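Side-chain contact in 3-hexulose-6-phosphate isomerase (Methanocaldococcus jannaschii, PDB 1JEO), which catalyses the interconversion of D-arabino-hex-3-ulose 6-phosphate and fructose 6-phosphate, a step toward ribose 5-phosphate: residues A[149-152]-A[153-157]. Numbering follows the deposited sequence.
Sequences TALI and FLDLV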
loop_
_atom_site.group_PDB
_atom_site.type_symbol
_atom_site.label_atom_id
_atom_site.label_comp_id
_atom_site.label_asym_id
_atom_site.label_seq_id
_atom_site.Cartn_x
_atom_site.Cartn_y
_atom_site.Cartn_z
ATOM N N THR A 149 -11.013 0.112 -1.998
ATOM C CA THR A 149 -10.289 -0.003 -3.266
ATOM C C THR A 149 -8.797 -0.240 -3.045
ATOM O O THR A 149 -8.186 -1.009 -3.785
ATOM C CB THR A 149 -10.520 1.250 -4.143
ATOM O OG1 THR A 149 -11.931 1.492 -4.243
ATOM C CG2 THR A 149 -9.963 1.063 -5.550
ATOM N N ALA A 150 -8.239 0.392 -2.005
ATOM C CA ALA A 150 -6.825 0.248 -1.651
ATOM C C ALA A 150 -6.519 -1.167 -1.186
ATOM O O ALA A 150 -5.495 -1.713 -1.566
ATOM C CB ALA A 150 -6.410 1.271 -0.583
ATOM N N LEU A 151 -7.436 -1.775 -0.425
ATOM C CA LEU A 151 -7.264 -3.158 0.052
ATOM C C LEU A 151 -7.233 -4.102 -1.146
ATOM O O LEU A 151 -6.338 -4.945 -1.249
ATOM C CB LEU A 151 -8.393 -3.586 1.007
ATOM C CG LEU A 151 -8.376 -5.033 1.546
ATOM C CD1 LEU A 151 -7.132 -5.288 2.393
ATOM C CD2 LEU A 151 -9.635 -5.321 2.357
ATOM N N ILE A 152 -8.176 -3.901 -2.069
ATOM C CA ILE A 152 -8.270 -4.718 -3.279
ATOM C C ILE A 152 -7.029 -4.533 -4.164
ATOM O O ILE A 152 -6.449 -5.523 -4.598
ATOM C CB ILE A 152 -9.621 -4.477 -4.018
ATOM C CG1 ILE A 152 -10.752 -5.021 -3.135
ATOM C CG2 ILE A 152 -9.647 -5.188 -5.387
ATOM C CD1 ILE A 152 -12.156 -4.622 -3.526
ATOM N N PHE A 153 -6.563 -3.287 -4.304
ATOM C CA PHE A 153 -5.360 -2.962 -5.091
ATOM C C PHE A 153 -4.135 -3.666 -4.498
ATOM O O PHE A 153 -3.359 -4.287 -5.226
ATOM C CB PHE A 153 -5.121 -1.434 -5.129
ATOM C CG PHE A 153 -3.798 -1.021 -5.754
ATOM C CD1 PHE A 153 -3.556 -1.218 -7.133
ATOM C CD2 PHE A 153 -2.773 -0.473 -4.954
ATOM C CE1 PHE A 153 -2.304 -0.879 -7.705
ATOM C CE2 PHE A 153 -1.512 -0.128 -5.512
ATOM C CZ PHE A 153 -1.275 -0.332 -6.891
ATOM N N LEU A 154 -3.982 -3.558 -3.178
ATOM C CA LEU A 154 -2.858 -4.165 -2.471
ATOM C C LEU A 154 -2.844 -5.689 -2.523
ATOM O O LEU A 154 -1.775 -6.291 -2.535
ATOM C CB LEU A 154 -2.765 -3.634 -1.037
ATOM C CG LEU A 154 -2.345 -2.158 -0.969
ATOM C CD1 LEU A 154 -2.517 -1.648 0.439
ATOM C CD2 LEU A 154 -0.924 -1.941 -1.474
ATOM N N ASP A 155 -4.027 -6.295 -2.621
ATOM C CA ASP A 155 -4.138 -7.751 -2.744
ATOM C C ASP A 155 -3.805 -8.156 -4.182
ATOM O O ASP A 155 -3.286 -9.248 -4.409
ATOM C CB ASP A 155 -5.531 -8.247 -2.347
ATOM C CG ASP A 155 -5.765 -8.222 -0.834
ATOM O OD1 ASP A 155 -4.799 -8.351 -0.052
ATOM O OD2 ASP A 155 -6.935 -8.102 -0.427
ATOM N N LEU A 156 -4.057 -7.250 -5.135
ATOM C CA LEU A 156 -3.739 -7.485 -6.550
ATOM C C LEU A 156 -2.225 -7.360 -6.771
ATOM O O LEU A 156 -1.674 -8.022 -7.649
ATOM C CB LEU A 156 -4.494 -6.524 -7.483
ATOM C CG LEU A 156 -6.021 -6.612 -7.613
ATOM C CD1 LEU A 156 -6.510 -5.541 -8.567
ATOM C CD2 LEU A 156 -6.460 -7.978 -8.086
ATOM N N VAL A 157 -1.560 -6.552 -5.936
ATOM C CA VAL A 157 -0.100 -6.370 -5.985
ATOM C C VAL A 157 0.531 -7.679 -5.490
ATOM O O VAL A 157 1.472 -8.189 -6.105
ATOM C CB VAL A 157 0.363 -5.157 -5.110
ATOM C CG1 VAL A 157 1.888 -5.089 -4.990
ATOM C CG2 VAL A 157 -0.154 -3.864 -5.722
#
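Phe-153 N donates to Thr-149 O at 2.8 Å, and Leu-154, Asp-155 and Leu-156 repeat the i to i+4 bond to Ala-150, Leu-151 and Ile-152, making about two and a half turns of alpha-helix, the bonds of Asp-155 and Leu-156 being more bent. They belong to helix 144-164 of the alpha/beta SIS domain. Ile-152 O also takes a second, weak bond from Asp-155 N (3.2 Å). On the partly exposed side, Leu-151 and Asp-155 cross obliquely: the branch point Leu-151 CG lies 3.9 Å from Asp-155 OD2, and CD1 is scarcely farther away. With CG turned opposite the carbonyl carbon and beside the backbone N (chi1 -74°), the Asp-155 carboxylate tips back over the preceding turn. Asp-155 OD2 consequently comes 3.3 Å from Leu-151 O, a contact of two acceptors that probably costs some electrostatic energy. Replacing Asp-155 by an alanine would probably uncover the side of Leu-151 CG and CD1 that the carboxylate flanks. One residue further along, Ile-152 CG2 and Leu-156 CD1 make only a loose contact at 4.5 Å, while Ile-152 also packs on Leu-17 and Ile-14. Phe-153 and Leu-154 serve the buried side; Phe-153 meets the ring of Phe-20 and Leu-33 of helix 24-39, and Leu-154 reaches Phe-58 of helix 49-64. Val-157 CG2 sits 3.9 Å above one face of the Phe-153 ring, offset toward its rim. Ala-150 lies about 6 Å, side chain to side chain, from Glu-147, the probable catalytic proton acceptor. Leu-154 CG rests 3.2 Å from Ala-150 O.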